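Local coordinates for uncharacterized protein (Enterococcus faecalis, PDB 3CLQ) that is of unknown function but belongs to the AllG family, named for a subunit of oxamate carbamoyltransferase, so it may have a related role, at residues V102-G107 and S229-G234; L135-V138 and N144-S147; L152-D157 and L219-E224; G160-D165 and P207-T212. One frame throughout, in Å; residues are numbered along the deposited sequence.

Contact 1 (V102-G107 and S229-G234); sequences VGSMAG and SDYFSG
Two hydroxyls carry this contact almost alone: Ser104 OG and Tyr231 OH lie 2.8 Å apart in a hydrogen bond, and either could be the donor. Little else meets across the segments, so two loops far apart in sequence are joined at a single polar point. Both side chains leave their backbones toward each other. With its OG swung away from the backbone N (chi1 179°), Ser104 brings the hydroxyl to the end of the ring, near the ring plane and at its edge; its CB stays further back, 3.6 Å from Tyr231 OH. Tyr231 likewise holds CG opposite its N (chi1 -170°), which carries the phenol toward Ser104.

Each hydroxyl is mounted on a tight turn. Ser104 opens a type II' turn that runs to Gly107, with Met105, modelled as selenomethionine, in the corner that takes a positive phi; the closing bond from Gly107 N to Ser104 O is weak. Tyr231 opens a type I turn, closed by Gly234 N on Tyr231 O at 3.0 Å. That turn folds the chain back so that Gly234 CA sits 3.9 Å above one face of the Tyr231 ring, toward its rim. Just ahead of it, Ser229 OG accepts from Tyr231 N at 3.1 Å, which makes an ST turn.

Around the pair, Met238 of helix 234-247 packs on both Ser104 and Tyr231. The contact thus links the loop between strands 92-95 and 114-120 to the connection between helices 216-226 and 234-247.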
# COMPACT_ATOMS: atom_id res chain seq x y z
N VAL B 102 24.47 -4.22 4.42
CA VAL B 102 23.96 -5.39 3.65
C VAL B 102 23.79 -5.04 2.17
O VAL B 102 23.55 -3.89 1.82
CB VAL B 102 22.62 -5.91 4.16
CG1 VAL B 102 22.79 -6.66 5.46
CG2 VAL B 102 21.62 -4.78 4.31
N GLY B 103 23.90 -6.02 1.29
CA GLY B 103 23.86 -5.73 -0.13
C GLY B 103 22.92 -6.64 -0.89
O GLY B 103 22.97 -7.88 -0.77
N SER B 104 22.04 -6.01 -1.67
CA SER B 104 21.10 -6.72 -2.54
C SER B 104 21.78 -7.37 -3.76
O SER B 104 22.59 -6.73 -4.45
CB SER B 104 20.00 -5.79 -3.00
OG SER B 104 19.14 -6.51 -3.85
N MSE B 105 21.41 -8.63 -4.03
CA MSE B 105 22.04 -9.52 -5.02
C MSE B 105 23.58 -9.57 -4.94
O MSE B 105 24.15 -10.13 -4.00
CB MSE B 105 21.59 -9.20 -6.44
CG MSE B 105 20.08 -9.21 -6.65
SE MSE B 105 19.12 -10.90 -6.28
CE MSE B 105 18.51 -10.54 -4.42
N ALA B 106 24.25 -9.01 -5.94
CA ALA B 106 25.71 -9.05 -5.93
C ALA B 106 26.20 -8.19 -4.75
O ALA B 106 27.26 -8.44 -4.16
CB ALA B 106 26.27 -8.56 -7.25
N GLY B 107 25.41 -7.18 -4.41
CA GLY B 107 25.61 -6.42 -3.19
C GLY B 107 26.83 -5.51 -3.24
O GLY B 107 27.20 -4.88 -2.24
N SER B 229 10.29 1.64 -11.14
CA SER B 229 10.35 0.31 -10.64
C SER B 229 9.77 0.36 -9.25
O SER B 229 9.87 1.36 -8.57
CB SER B 229 11.80 -0.16 -10.62
OG SER B 229 12.03 -1.17 -9.65
N ASP B 230 9.18 -0.74 -8.82
CA ASP B 230 8.62 -0.75 -7.48
C ASP B 230 9.63 -1.23 -6.44
O ASP B 230 9.26 -1.52 -5.32
CB ASP B 230 7.30 -1.52 -7.43
CG ASP B 230 7.48 -3.00 -7.67
OD1 ASP B 230 6.46 -3.76 -7.60
OD2 ASP B 230 8.64 -3.40 -7.91
N TYR B 231 10.90 -1.26 -6.79
CA TYR B 231 11.90 -1.83 -5.90
C TYR B 231 12.66 -0.83 -5.03
O TYR B 231 13.54 -1.20 -4.28
CB TYR B 231 12.93 -2.63 -6.72
CG TYR B 231 13.87 -3.44 -5.86
CD1 TYR B 231 13.38 -4.48 -5.05
CD2 TYR B 231 15.23 -3.16 -5.84
CE1 TYR B 231 14.24 -5.24 -4.25
CE2 TYR B 231 16.12 -3.91 -5.03
CZ TYR B 231 15.61 -4.95 -4.24
OH TYR B 231 16.47 -5.68 -3.45
N PHE B 232 12.34 0.45 -5.14
CA PHE B 232 13.14 1.44 -4.42
C PHE B 232 13.33 1.24 -2.89
O PHE B 232 14.37 1.57 -2.36
CB PHE B 232 12.63 2.86 -4.69
CG PHE B 232 13.50 3.89 -4.11
CD1 PHE B 232 14.78 4.11 -4.64
CD2 PHE B 232 13.12 4.58 -2.97
CE1 PHE B 232 15.65 5.04 -4.09
CE2 PHE B 232 13.97 5.52 -2.41
CZ PHE B 232 15.25 5.75 -2.97
N SER B 233 12.34 0.72 -2.18
CA SER B 233 12.46 0.54 -0.73
C SER B 233 13.03 -0.83 -0.31
O SER B 233 13.22 -1.10 0.89
CB SER B 233 11.09 0.72 -0.08
OG SER B 233 10.25 -0.36 -0.44
N GLY B 234 13.26 -1.70 -1.29
CA GLY B 234 13.79 -3.04 -1.03
C GLY B 234 15.03 -2.98 -0.16
O GLY B 234 15.06 -3.57 0.93

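Contact 2 (L135-V138 and N144-S147); sequences LAKV and NDQS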
# COMPACT_ATOMS: atom_id res chain seq x y z
N LEU B 135 16.41 -0.16 -12.79
CA LEU B 135 16.05 -0.91 -13.99
C LEU B 135 16.29 -2.43 -13.85
O LEU B 135 16.62 -2.92 -12.76
CB LEU B 135 16.78 -0.33 -15.23
CG LEU B 135 16.06 0.76 -16.06
CD1 LEU B 135 15.04 0.16 -17.07
CD2 LEU B 135 15.40 1.85 -15.19
N ALA B 136 16.08 -3.15 -14.95
CA ALA B 136 16.41 -4.57 -15.04
C ALA B 136 17.87 -4.74 -15.49
O ALA B 136 18.56 -5.66 -15.03
CB ALA B 136 15.46 -5.28 -15.98
N LYS B 137 18.35 -3.87 -16.38
CA LYS B 137 19.78 -3.87 -16.76
C LYS B 137 20.54 -3.08 -15.69
O LYS B 137 20.59 -1.84 -15.72
CB LYS B 137 20.00 -3.26 -18.16
CG LYS B 137 21.30 -3.74 -18.82
CD LYS B 137 22.07 -2.62 -19.56
CE LYS B 137 21.82 -2.59 -21.09
NZ LYS B 137 20.50 -1.98 -21.48
N VAL B 138 21.13 -3.79 -14.74
CA VAL B 138 21.54 -3.18 -13.49
C VAL B 138 22.75 -3.88 -12.92
O VAL B 138 22.92 -5.08 -13.10
CB VAL B 138 20.38 -3.26 -12.47
CG1 VAL B 138 20.88 -3.57 -11.10
CG2 VAL B 138 19.56 -1.98 -12.47
N ASN B 144 27.29 -4.33 -16.86
CA ASN B 144 28.25 -3.20 -16.85
C ASN B 144 28.53 -2.53 -18.19
O ASN B 144 29.67 -2.34 -18.56
CB ASN B 144 29.57 -3.58 -16.15
CG ASN B 144 30.01 -5.00 -16.46
OD1 ASN B 144 30.08 -5.41 -17.61
ND2 ASN B 144 30.31 -5.76 -15.42
N ASP B 145 27.47 -2.18 -18.92
CA ASP B 145 27.56 -1.30 -20.08
C ASP B 145 28.05 0.08 -19.69
O ASP B 145 28.18 0.41 -18.51
CB ASP B 145 26.17 -1.08 -20.66
CG ASP B 145 25.64 -2.30 -21.34
OD1 ASP B 145 26.31 -2.82 -22.25
OD2 ASP B 145 24.53 -2.72 -20.97
N GLN B 146 28.26 0.91 -20.71
CA GLN B 146 28.30 2.34 -20.51
C GLN B 146 26.99 2.75 -19.82
O GLN B 146 27.01 3.45 -18.79
CB GLN B 146 28.45 3.06 -21.84
CG GLN B 146 29.64 4.03 -21.91
CD GLN B 146 29.97 4.68 -20.56
OE1 GLN B 146 31.08 4.54 -20.03
NE2 GLN B 146 29.00 5.41 -20.00
N SER B 147 25.85 2.30 -20.32
CA SER B 147 24.60 2.78 -19.73
C SER B 147 24.62 2.65 -18.20
O SER B 147 24.34 3.62 -17.49
CB SER B 147 23.35 2.18 -20.38
OG SER B 147 23.33 0.77 -20.37
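Lys137 and Asp145 cross at about a right angle, the lysine reaching over from its loop to the start of the helix while the carboxylate comes in across it. Both CB atoms point toward the opposing segment. Lys137 sets off with CG on the far side of CB from its own N (chi1 -156°), then bends at each later torsion. NZ is 4.1 Å from Asp145 OD2, opposite charges near each other but beyond a salt bridge. Even this distance is uncertain, because OD2 is modelled too close to the lysine chain, and the detail of the lysine's approach to Asp145 is doubtful.

Ser147 gives a firmer reference point: its OG lies alongside the lysine methylenes, 3.7 Å from Lys137 CD and 3.8 Å from Lys137 CE, both nearer than NZ. The contact is therefore a loose, surface-level meeting in which electrostatic attraction may help, without a defined polar bond between the segments.

Asp145 occupies the N-cap position but makes no capping bond with its side chain. The contact lies in the connection between strand 126-130 and helix 146-168, bridging its later part to the helix start, and next to it Asn144 ND2 makes a weak hydrogen bond to Gly64 O in helix 60-73.

Contact 3 (L152-D157 and L219-E224); sequences LIWMRD and LKEVFE
Trp154 reaches out from helix 146-168 to Glu221 and Val222 of helix 216-226, a helix-helix packing contact in which one large aromatic residue spans the gap. The indole has far more surface buried here than either partner. Its CG stands opposite the backbone N (chi1 -180°), which directs the ring toward the second helix.

On the far side the two neighbours overlap at Trp154 CZ2. Val222 meets the six-membered ring: CG2 lies 3.8 Å from Trp154 CH2 and approaches obliquely. Glu221 is extended beyond CG and slides past the indole in the opposite direction. Its CG packs by the six-membered ring too, 3.8 Å from Trp154 CZ2, and only the carboxylate reaches the pyrrole nitrogen NE1. One residue thus offers a methyl, the other a methylene, then a carboxylate, and the contact grades from a buried valine to an exposed glutamate.

Phe225 also meets the Trp154 ring, their planes at about 40°, and Leu159 packs on both Trp154 and Val222. Within helix 146-168 the turn widens to a pi-type one at 155-157, just past the tryptophan. Helix 216-226 also packs against the second subunit, where Leu219 touches Arg216 of that neighbouring chain.

Glu221 OE2 is 3.2 Å from Trp154 NE1, with the carboxylate and indole planes turned 41° apart.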
# COMPACT_ATOMS: atom_id res chain seq x y z
N LEU B 152 24.99 4.96 -12.54
CA LEU B 152 25.72 5.01 -11.28
C LEU B 152 26.27 6.40 -10.97
O LEU B 152 26.29 6.83 -9.81
CB LEU B 152 26.87 4.01 -11.31
CG LEU B 152 26.59 2.60 -10.79
CD1 LEU B 152 27.58 2.33 -9.68
CD2 LEU B 152 25.19 2.46 -10.23
N ILE B 153 26.75 7.10 -12.00
CA ILE B 153 27.30 8.45 -11.85
C ILE B 153 26.20 9.48 -11.61
O ILE B 153 26.35 10.39 -10.79
CB ILE B 153 28.14 8.86 -13.07
CG1 ILE B 153 29.42 8.02 -13.12
CG2 ILE B 153 28.50 10.34 -13.04
CD1 ILE B 153 30.04 7.97 -14.47
N TRP B 154 25.09 9.31 -12.32
CA TRP B 154 23.90 10.12 -12.11
C TRP B 154 23.43 9.99 -10.67
O TRP B 154 23.11 10.98 -10.02
CB TRP B 154 22.81 9.66 -13.07
CG TRP B 154 21.54 10.43 -12.95
CD1 TRP B 154 21.21 11.59 -13.60
CD2 TRP B 154 20.40 10.09 -12.13
NE1 TRP B 154 19.95 11.99 -13.23
CE2 TRP B 154 19.43 11.09 -12.33
CE3 TRP B 154 20.12 9.05 -11.25
CZ2 TRP B 154 18.20 11.08 -11.68
CZ3 TRP B 154 18.89 9.04 -10.61
CH2 TRP B 154 17.95 10.05 -10.83
N MSE B 155 23.42 8.78 -10.16
CA MSE B 155 23.01 8.56 -8.78
C MSE B 155 23.97 9.14 -7.74
O MSE B 155 23.57 9.42 -6.61
CB MSE B 155 22.84 7.08 -8.51
CG MSE B 155 21.73 6.47 -9.31
SE MSE B 155 21.71 4.57 -8.95
CE MSE B 155 20.72 4.54 -7.25
N ARG B 156 25.23 9.33 -8.10
CA ARG B 156 26.14 9.91 -7.12
C ARG B 156 26.38 11.40 -7.35
O ARG B 156 26.90 12.08 -6.47
CB ARG B 156 27.48 9.17 -7.07
CG ARG B 156 28.32 9.38 -8.28
CD ARG B 156 29.73 9.79 -7.93
NE ARG B 156 30.18 10.63 -9.03
CZ ARG B 156 31.02 10.25 -9.98
NH1 ARG B 156 31.60 9.06 -9.98
NH2 ARG B 156 31.30 11.12 -10.94
N ASP B 157 26.01 11.89 -8.53
CA ASP B 157 26.20 13.30 -8.85
C ASP B 157 24.95 14.09 -8.52
O ASP B 157 25.03 15.26 -8.10
CB ASP B 157 26.53 13.48 -10.33
CG ASP B 157 28.00 13.27 -10.63
OD1 ASP B 157 28.74 12.78 -9.75
OD2 ASP B 157 28.40 13.59 -11.77
N LEU B 219 13.99 17.56 -10.15
CA LEU B 219 13.04 16.81 -9.38
C LEU B 219 12.26 15.99 -10.38
O LEU B 219 11.95 14.83 -10.12
CB LEU B 219 12.13 17.74 -8.61
CG LEU B 219 12.51 18.05 -7.15
CD1 LEU B 219 13.87 17.59 -6.82
CD2 LEU B 219 12.39 19.54 -6.89
N LYS B 220 11.99 16.56 -11.55
CA LYS B 220 11.19 15.85 -12.53
C LYS B 220 11.77 14.48 -12.92
O LYS B 220 11.08 13.45 -12.86
CB LYS B 220 10.91 16.72 -13.75
CG LYS B 220 9.72 16.24 -14.54
CD LYS B 220 10.19 15.58 -15.83
CE LYS B 220 9.89 16.44 -17.04
NZ LYS B 220 8.43 16.46 -17.30
N GLU B 221 13.05 14.45 -13.29
CA GLU B 221 13.64 13.18 -13.67
C GLU B 221 13.86 12.23 -12.48
O GLU B 221 13.80 11.00 -12.63
CB GLU B 221 14.87 13.35 -14.57
CG GLU B 221 16.19 13.45 -13.90
CD GLU B 221 17.34 13.45 -14.93
OE1 GLU B 221 17.88 14.55 -15.25
OE2 GLU B 221 17.69 12.34 -15.43
N VAL B 222 14.07 12.78 -11.29
CA VAL B 222 14.11 11.92 -10.12
C VAL B 222 12.76 11.21 -9.80
O VAL B 222 12.75 10.07 -9.35
CB VAL B 222 14.64 12.65 -8.89
CG1 VAL B 222 14.25 11.93 -7.64
CG2 VAL B 222 16.15 12.77 -8.97
N PHE B 223 11.63 11.87 -10.04
CA PHE B 223 10.37 11.16 -9.88
C PHE B 223 10.24 10.10 -10.95
O PHE B 223 9.73 9.01 -10.69
CB PHE B 223 9.17 12.10 -9.99
CG PHE B 223 9.13 13.16 -8.95
CD1 PHE B 223 9.20 12.82 -7.60
CD2 PHE B 223 8.99 14.50 -9.31
CE1 PHE B 223 9.16 13.81 -6.62
CE2 PHE B 223 8.93 15.49 -8.35
CZ PHE B 223 9.02 15.16 -7.00
N GLU B 224 10.67 10.42 -12.16
CA GLU B 224 10.59 9.46 -13.24
C GLU B 224 11.35 8.21 -12.83
O GLU B 224 10.89 7.10 -13.05
CB GLU B 224 11.23 10.05 -14.47
CG GLU B 224 10.58 9.71 -15.80
CD GLU B 224 10.79 10.86 -16.82
OE1 GLU B 224 9.81 11.63 -17.01
OE2 GLU B 224 11.92 11.01 -17.38

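Contact 4 (G160-D165 and P207-T212); sequences GPLLHD and PYMVQT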
# COMPACT_ATOMS: atom_id res chain seq x y z
N GLY B 160 21.81 11.01 -5.40
CA GLY B 160 22.47 10.93 -4.09
C GLY B 160 22.49 12.20 -3.25
O GLY B 160 21.93 12.23 -2.16
N PRO B 161 23.16 13.25 -3.75
CA PRO B 161 23.19 14.56 -3.11
C PRO B 161 21.79 15.09 -2.78
O PRO B 161 21.55 15.61 -1.68
CB PRO B 161 23.85 15.44 -4.16
CG PRO B 161 24.76 14.50 -4.88
CD PRO B 161 23.97 13.24 -4.98
N LEU B 162 20.87 14.95 -3.72
CA LEU B 162 19.49 15.32 -3.49
C LEU B 162 18.98 14.62 -2.23
O LEU B 162 18.39 15.25 -1.36
CB LEU B 162 18.63 14.95 -4.69
CG LEU B 162 17.25 15.61 -4.84
CD1 LEU B 162 16.47 14.97 -5.97
CD2 LEU B 162 16.43 15.53 -3.58
N LEU B 163 19.21 13.32 -2.12
CA LEU B 163 18.67 12.59 -0.98
C LEU B 163 19.28 13.07 0.31
O LEU B 163 18.56 13.31 1.27
CB LEU B 163 18.88 11.09 -1.12
CG LEU B 163 17.63 10.36 -1.58
CD1 LEU B 163 16.52 11.35 -1.56
CD2 LEU B 163 17.79 9.78 -2.98
N HIS B 164 20.59 13.22 0.32
CA HIS B 164 21.33 13.68 1.49
C HIS B 164 20.81 15.02 1.97
O HIS B 164 20.58 15.21 3.17
CB HIS B 164 22.81 13.83 1.11
CG HIS B 164 23.64 14.57 2.11
ND1 HIS B 164 24.28 13.94 3.16
CD2 HIS B 164 23.99 15.87 2.18
CE1 HIS B 164 24.98 14.83 3.85
NE2 HIS B 164 24.81 16.01 3.28
N ASP B 165 20.64 15.95 1.03
CA ASP B 165 20.14 17.28 1.35
C ASP B 165 18.71 17.22 1.90
O ASP B 165 18.37 17.85 2.90
CB ASP B 165 20.25 18.19 0.12
CG ASP B 165 21.71 18.51 -0.25
OD1 ASP B 165 21.93 19.45 -1.06
OD2 ASP B 165 22.65 17.84 0.28
N PRO B 207 8.21 15.85 0.48
CA PRO B 207 8.19 17.17 1.12
C PRO B 207 9.61 17.71 1.34
O PRO B 207 9.90 18.87 1.11
CB PRO B 207 7.51 16.90 2.48
CG PRO B 207 6.79 15.60 2.33
CD PRO B 207 7.38 14.85 1.19
N TYR B 208 10.50 16.83 1.78
CA TYR B 208 11.89 17.20 2.04
C TYR B 208 12.69 17.48 0.78
O TYR B 208 13.51 18.40 0.77
CB TYR B 208 12.57 16.12 2.89
CG TYR B 208 11.77 15.77 4.11
CD1 TYR B 208 11.24 16.76 4.92
CD2 TYR B 208 11.51 14.44 4.44
CE1 TYR B 208 10.49 16.44 6.03
CE2 TYR B 208 10.76 14.11 5.54
CZ TYR B 208 10.26 15.12 6.34
OH TYR B 208 9.52 14.78 7.46
N MSE B 209 12.47 16.72 -0.28
CA MSE B 209 13.16 16.96 -1.53
C MSE B 209 12.78 18.33 -2.06
O MSE B 209 13.60 19.04 -2.61
CB MSE B 209 12.82 15.92 -2.59
CG MSE B 209 13.30 14.51 -2.30
SE MSE B 209 12.47 13.25 -3.56
CE MSE B 209 13.39 13.74 -5.17
N VAL B 210 11.53 18.69 -1.90
CA VAL B 210 11.10 19.97 -2.42
C VAL B 210 11.78 21.16 -1.70
O VAL B 210 11.87 22.25 -2.26
CB VAL B 210 9.58 20.05 -2.37
CG1 VAL B 210 9.11 21.47 -2.58
CG2 VAL B 210 9.00 19.11 -3.41
N GLN B 211 12.27 20.93 -0.48
CA GLN B 211 12.87 22.00 0.31
C GLN B 211 14.34 22.22 -0.06
O GLN B 211 15.06 23.02 0.55
CB GLN B 211 12.74 21.67 1.79
CG GLN B 211 11.44 22.12 2.39
CD GLN B 211 11.29 21.69 3.82
OE1 GLN B 211 10.65 20.67 4.11
NE2 GLN B 211 11.88 22.44 4.74
N THR B 212 14.74 21.52 -1.10
CA THR B 212 16.12 21.37 -1.46
C THR B 212 16.44 22.41 -2.52
O THR B 212 15.54 23.12 -3.00
CB THR B 212 16.31 19.95 -1.99
OG1 THR B 212 17.45 19.36 -1.38
CG2 THR B 212 16.42 19.93 -3.49
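Leu162 faces Met209 with their CA atoms 6.8 Å apart, and three residues further on in both segments the CA atoms of Asp165 and Thr212 are 6.4 Å apart. The register therefore advances in the same sense on both sides. Residues 160-165 are helical throughout, kinked at Pro161. Segment 207-212 comes from the end of helix 195-210: it is kinked at Pro207 and Tyr208, whose N atoms lack a bond to the turn before, and 211-212 is loop or turn, though Thr212 N still bonds to Met209 O.

Leu162 and Met209, modelled as selenomethionine, form the apolar half, their side chains crossing at about a right angle. The two leucine methyls touch different parts of the Met209 chain, CD1 its end and CD2 its base. CD1 meets the terminal CE of Met209 at 3.4 Å, while CD2 lies 3.5 Å from Met209 CG. The bend at chi3 (71°) brings CE to Leu162 CD1. Val222 of helix 216-226 packs on both Leu162 and Met209.

Thr212 points toward the other helix and sets OG1 3.4 Å from Asp165 CB. The carboxylate itself turns elsewhere, with OD2 in plane at the edge of the His164 ring. Val210 O accepts a hydrogen bond from Arg216 of the second subunit.

Chemically, then, the apolar contact is carbon to carbon, and the threonine hydroxyl rests on the aspartate methylene beside it, so hydrophobic burial rather than charge probably accounts for the pairing of the segments.

Overall arrangement
Contact 1 ties the ends of a long span of chain, and the other three lie within that span: contact 2 closes first, then contact 3 opens, with contact 4 inside the latter. The centre of contact 1 is about 15, 17 and 21 Å from those of contacts 2, 3 and 4, and it touches none of them. Helix 146-168 runs through contacts 2, 3 and 4, meeting a loop at its start, then helix 216-226, then the end of helix 195-210. Contacts 3 and 4, centres about 11 Å apart, are joined by Val222 against Met209 and Leu162; they alone form a helical cluster meeting the second subunit. Contact 2 lies about 25 Å from contact 4, centre to centre.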